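Local coordinates for exopolysaccharide biosynthesis protein (PDB 6TGF) that modifies the glycan biofilm, probably by hydrolysing exopolysaccharide, and has a bacteriophage tailspike-like parallel beta-helix fold, at residues V327-L332 against G346-T351; T371-L376 against D394-G399. All blocks are in the same frame, centred on the assembly; numbering follows the deposited sequence.

Contact 1 of 2, residues V327-L332 against G346-T351; sequences VEISNL and GLLRNT
I329 lays its CD1 methyl against the branched end of L348, 3.5 Å from CD1 of that leucine. The two side chains cross at a slant, and CD1 of I329 also lies 3.9 Å from the other methyl of L348, CD2. With CG1 of I329 opposite the carbonyl carbon (chi1 -42°) and chi2 extended, the ethyl arm of I329 is carried toward L348, while its shorter CG2 branch is left to meet CD2 of L347 at a loose 4.5 Å. V327 adds CG1, 4.3 Å from CD1 of L348, and slides its CG2 past the amide of N350 in the opposite direction. That amide is buried, and its polar atoms are met outside the contact: ND2 of N350 donates to the backbone oxygen of A324, and OD1 makes a weak bond with the backbone N of C352. Its neighbour on the V327 side is a methyl group, so the outside partners, not this contact, fix the amide.

This is the inside of a parallel beta-helix, where strands on two different faces of the coil look at each other through the core. Strands 327-330 and 348-350 run nearly antiparallel, at 167°, with their axes 10.2 Å apart, too far for backbone pairing; side chains alone join them. F358 of strand 356-366 packs on both V327 and I329, and F293 of strand 290-296 touches L348. Strand 327-330 lies between strands 290-296 and 356-366 on its face, whereas strand 346-350 lies between 318-324 and 373-378 on the other.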
loop_
_atom_site.group_PDB
_atom_site.type_symbol
_atom_site.label_atom_id
_atom_site.label_comp_id
_atom_site.label_asym_id
_atom_site.label_seq_id
_atom_site.Cartn_x
_atom_site.Cartn_y
_atom_site.Cartn_z
ATOM N N VAL B 327 -1.520 18.974 7.492
ATOM C CA VAL B 327 -2.377 18.465 8.605
ATOM C C VAL B 327 -2.199 16.944 8.704
ATOM O O VAL B 327 -2.260 16.271 7.657
ATOM C CB VAL B 327 -3.855 18.851 8.402
ATOM C CG1 VAL B 327 -4.748 18.296 9.502
ATOM C CG2 VAL B 327 -4.033 20.358 8.292
ATOM N N GLU B 328 -1.984 16.440 9.925
ATOM C CA GLU B 328 -1.887 14.991 10.249
ATOM C C GLU B 328 -2.821 14.688 11.430
ATOM O O GLU B 328 -2.606 15.267 12.515
ATOM C CB GLU B 328 -0.439 14.604 10.565
ATOM C CG GLU B 328 0.550 14.995 9.477
ATOM C CD GLU B 328 1.997 14.598 9.729
ATOM O OE1 GLU B 328 2.429 14.629 10.901
ATOM O OE2 GLU B 328 2.693 14.259 8.750
ATOM N N ILE B 329 -3.837 13.846 11.207
ATOM C CA ILE B 329 -4.737 13.286 12.262
ATOM C C ILE B 329 -4.541 11.767 12.287
ATOM O O ILE B 329 -4.641 11.152 11.208
ATOM C CB ILE B 329 -6.217 13.645 12.010
ATOM C CG1 ILE B 329 -6.398 15.092 11.546
ATOM C CG2 ILE B 329 -7.053 13.343 13.244
ATOM C CD1 ILE B 329 -7.836 15.464 11.261
ATOM N N SER B 330 -4.283 11.179 13.459
ATOM C CA SER B 330 -4.037 9.720 13.598
ATOM C C SER B 330 -4.377 9.220 15.007
ATOM O O SER B 330 -4.215 9.987 15.971
ATOM C CB SER B 330 -2.616 9.374 13.218
ATOM O OG SER B 330 -1.681 10.145 13.959
ATOM N N ASN B 331 -4.843 7.969 15.094
ATOM C CA ASN B 331 -5.021 7.192 16.350
ATOM C C ASN B 331 -6.077 7.854 17.242
ATOM O O ASN B 331 -5.835 7.951 18.458
ATOM C CB ASN B 331 -3.693 7.041 17.098
ATOM C CG ASN B 331 -2.561 6.587 16.205
ATOM O OD1 ASN B 331 -2.739 5.703 15.371
ATOM N ND2 ASN B 331 -1.392 7.186 16.375
ATOM N N LEU B 332 -7.215 8.261 16.674
ATOM C CA LEU B 332 -8.314 8.923 17.429
ATOM C C LEU B 332 -9.654 8.247 17.120
ATOM O O LEU B 332 -9.955 8.037 15.929
ATOM C CB LEU B 332 -8.358 10.410 17.065
ATOM C CG LEU B 332 -7.190 11.249 17.580
ATOM C CD1 LEU B 332 -7.193 12.628 16.940
ATOM C CD2 LEU B 332 -7.223 11.366 19.096
ATOM N N GLY B 346 -18.559 18.066 13.758
ATOM C CA GLY B 346 -17.525 17.226 13.123
ATOM C C GLY B 346 -16.287 17.137 13.999
ATOM O O GLY B 346 -16.310 17.723 15.099
ATOM N N LEU B 347 -15.240 16.444 13.537
ATOM C CA LEU B 347 -13.956 16.300 14.279
ATOM C C LEU B 347 -13.020 17.459 13.918
ATOM O O LEU B 347 -12.556 18.148 14.848
ATOM C CB LEU B 347 -13.312 14.945 13.965
ATOM C CG LEU B 347 -11.917 14.725 14.555
ATOM C CD1 LEU B 347 -11.905 14.971 16.056
ATOM C CD2 LEU B 347 -11.408 13.326 14.244
ATOM N N LEU B 348 -12.738 17.655 12.626
ATOM C CA LEU B 348 -11.794 18.698 12.141
ATOM C C LEU B 348 -12.295 19.310 10.829
ATOM O O LEU B 348 -12.785 18.556 9.965
ATOM C CB LEU B 348 -10.402 18.085 11.960
ATOM C CG LEU B 348 -9.312 19.065 11.522
ATOM C CD1 LEU B 348 -8.022 18.843 12.297
ATOM C CD2 LEU B 348 -9.061 18.985 10.022
ATOM N N ARG B 349 -12.163 20.634 10.705
ATOM C CA ARG B 349 -12.256 21.383 9.424
ATOM C C ARG B 349 -10.968 22.189 9.232
ATOM O O ARG B 349 -10.574 22.901 10.176
ATOM C CB ARG B 349 -13.461 22.328 9.403
ATOM C CG ARG B 349 -13.435 23.306 8.237
ATOM C CD ARG B 349 -14.771 23.964 7.958
ATOM N NE ARG B 349 -15.242 24.771 9.075
ATOM C CZ ARG B 349 -16.428 25.372 9.128
ATOM N NH1 ARG B 349 -17.283 25.253 8.124
ATOM N NH2 ARG B 349 -16.761 26.080 10.192
ATOM N N ASN B 350 -10.352 22.080 8.052
ATOM C CA ASN B 350 -9.191 22.903 7.624
ATOM C C ASN B 350 -9.695 23.935 6.609
ATOM O O ASN B 350 -10.272 23.515 5.588
ATOM C CB ASN B 350 -8.067 22.029 7.059
ATOM C CG ASN B 350 -6.749 22.762 6.910
ATOM O OD1 ASN B 350 -6.599 23.895 7.363
ATOM N ND2 ASN B 350 -5.783 22.119 6.276
ATOM N N THR B 351 -9.503 25.229 6.892
ATOM C CA THR B 351 -10.014 26.365 6.076
ATOM C C THR B 351 -8.859 27.137 5.422
ATOM O O THR B 351 -9.142 28.176 4.791
ATOM C CB THR B 351 -10.888 27.302 6.922
ATOM O OG1 THR B 351 -10.205 27.590 8.142
ATOM C CG2 THR B 351 -12.245 26.712 7.229
#

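Contact 2 of 2, residues T371-L376 against D394-G399; sequences TALSLL and DVIQAG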
loop_
_atom_site.group_PDB
_atom_site.type_symbol
_atom_site.label_atom_id
_atom_site.label_comp_id
_atom_site.label_asym_id
_atom_site.label_seq_id
_atom_site.Cartn_x
_atom_site.Cartn_y
_atom_site.Cartn_z
ATOM N N THR B 371 -20.095 17.081 9.792
ATOM C CA THR B 371 -19.116 16.605 8.777
ATOM C C THR B 371 -17.844 16.160 9.511
ATOM O O THR B 371 -17.162 17.037 10.062
ATOM C CB THR B 371 -18.828 17.684 7.725
ATOM O OG1 THR B 371 -20.056 18.031 7.084
ATOM C CG2 THR B 371 -17.828 17.240 6.680
ATOM N N ALA B 372 -17.543 14.857 9.519
ATOM C CA ALA B 372 -16.412 14.258 10.268
ATOM C C ALA B 372 -15.099 14.953 9.884
ATOM O O ALA B 372 -14.394 15.424 10.794
ATOM C CB ALA B 372 -16.347 12.769 10.022
ATOM N N LEU B 373 -14.791 15.016 8.585
ATOM C CA LEU B 373 -13.592 15.701 8.030
ATOM C C LEU B 373 -14.022 16.627 6.888
ATOM O O LEU B 373 -14.733 16.153 5.981
ATOM C CB LEU B 373 -12.587 14.655 7.535
ATOM C CG LEU B 373 -11.853 13.867 8.620
ATOM C CD1 LEU B 373 -11.062 12.718 8.009
ATOM C CD2 LEU B 373 -10.934 14.770 9.432
ATOM N N SER B 374 -13.597 17.894 6.940
ATOM C CA SER B 374 -13.872 18.942 5.922
ATOM C C SER B 374 -12.548 19.556 5.450
ATOM O O SER B 374 -11.874 20.197 6.279
ATOM C CB SER B 374 -14.803 19.991 6.472
ATOM O OG SER B 374 -15.074 20.989 5.498
ATOM N N LEU B 375 -12.198 19.358 4.174
ATOM C CA LEU B 375 -10.928 19.831 3.556
ATOM C C LEU B 375 -11.242 20.824 2.430
ATOM O O LEU B 375 -12.345 20.746 1.858
ATOM C CB LEU B 375 -10.146 18.622 3.031
ATOM C CG LEU B 375 -9.911 17.494 4.036
ATOM C CD1 LEU B 375 -9.156 16.345 3.390
ATOM C CD2 LEU B 375 -9.166 17.992 5.265
ATOM N N LEU B 376 -10.296 21.718 2.126
ATOM C CA LEU B 376 -10.452 22.801 1.117
ATOM C C LEU B 376 -9.204 22.869 0.229
ATOM O O LEU B 376 -8.088 22.828 0.776
ATOM C CB LEU B 376 -10.685 24.125 1.851
ATOM C CG LEU B 376 -11.034 25.322 0.968
ATOM C CD1 LEU B 376 -12.348 25.103 0.232
ATOM C CD2 LEU B 376 -11.096 26.596 1.796
ATOM N N ASP B 394 -21.983 14.140 6.747
ATOM C CA ASP B 394 -20.911 13.728 5.802
ATOM C C ASP B 394 -19.722 13.212 6.618
ATOM O O ASP B 394 -19.491 13.744 7.720
ATOM C CB ASP B 394 -20.482 14.881 4.890
ATOM C CG ASP B 394 -21.555 15.360 3.926
ATOM O OD1 ASP B 394 -22.578 14.660 3.785
ATOM O OD2 ASP B 394 -21.354 16.430 3.320
ATOM N N VAL B 395 -19.006 12.207 6.106
ATOM C CA VAL B 395 -17.796 11.628 6.762
ATOM C C VAL B 395 -16.554 12.289 6.143
ATOM O O VAL B 395 -15.988 13.187 6.795
ATOM C CB VAL B 395 -17.785 10.090 6.661
ATOM C CG1 VAL B 395 -16.536 9.481 7.282
ATOM C CG2 VAL B 395 -19.032 9.486 7.288
ATOM N N ILE B 396 -16.164 11.890 4.928
ATOM C CA ILE B 396 -15.008 12.478 4.186
ATOM C C ILE B 396 -15.551 13.512 3.191
ATOM O O ILE B 396 -16.135 13.102 2.168
ATOM C CB ILE B 396 -14.169 11.388 3.485
ATOM C CG1 ILE B 396 -13.911 10.177 4.389
ATOM C CG2 ILE B 396 -12.872 11.975 2.946
ATOM C CD1 ILE B 396 -13.191 10.498 5.680
ATOM N N GLN B 397 -15.369 14.801 3.495
ATOM C CA GLN B 397 -15.838 15.940 2.663
ATOM C C GLN B 397 -14.627 16.779 2.243
ATOM O O GLN B 397 -13.761 17.036 3.102
ATOM C CB GLN B 397 -16.860 16.778 3.434
ATOM C CG GLN B 397 -17.569 17.827 2.585
ATOM C CD GLN B 397 -16.824 19.139 2.515
ATOM O OE1 GLN B 397 -16.332 19.652 3.518
ATOM N NE2 GLN B 397 -16.740 19.698 1.319
ATOM N N ALA B 398 -14.573 17.175 0.970
ATOM C CA ALA B 398 -13.541 18.073 0.400
ATOM C C ALA B 398 -14.183 18.980 -0.656
ATOM O O ALA B 398 -14.864 18.449 -1.558
ATOM C CB ALA B 398 -12.405 17.264 -0.176
ATOM N N GLY B 399 -13.979 20.295 -0.529
ATOM C CA GLY B 399 -14.482 21.322 -1.462
ATOM C C GLY B 399 -13.359 22.212 -1.965
ATOM O O GLY B 399 -12.183 21.870 -1.732
HETATM O O HOH W 1 -22.421 16.848 7.021
#
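Two torsions bring S374 and Q397 together: OG of S374 stands opposite its own backbone N (chi1 -180°), and the Q397 chain folds at chi2 (-87°), which swings its carboxamide back beside the serine. OG then donates to OE1 of Q397 at 2.7 Å, meeting the carbonyl almost head on at 172°. This side-chain bond joins successive coils of the parallel beta-helix, between strands 373-376 and 396-399, which pair in parallel register on the same face of the coil.

The backbone ladder beneath alternates in the usual parallel way. N of L373 donates to O of V395 at 2.8 Å, N of Q397 to O of L373, N of L375 to O of Q397, and N of G399 to O of L375. Before the strands begin, N of A372 already bonds to O of D394, so the residues leading into the strands already keep the same register.

The face bearing L373 and L375 turns to the core. CD1 of L373 lies beside CD1 of I396 at 3.9 Å, both side chains pointing the same way, and CB of L375 lies beside CB of A398; F358 packs on L373 and L375. On the side of S374 and Q397, the loop residue T371 brings CG2 to 3.4 Å from CB of Q397, the two side chains crossing at an angle. D394 sends its carboxylate on to N431 and the backbone N of K428, tying in the next coil. At the start of the two segments, one water lies 2.6 Å from OG1 of T371 and accepts from N of D394 at 2.8 Å.

Overall arrangement
Both segments of contact 1 precede those of contact 2 along the chain, and the contact centres are about 10 Å apart. The first spans the interior of the beta-helix, from one face to another; the second runs along a single face, from coil to coil. They meet where strands 346-350 and 373-378 stand as neighbours in one parallel sheet: N of N350 probably bonds to O of S374, and N of L347 to O of A372. Inside, I329 packs on L373, so the core is continuous between them. Cross-core packing and coil-to-coil pairing of this kind are what a parallel beta-helix is built from, here the tailspike-like rod. On the outer side of strand 327-330, E328 reaches a second subunit.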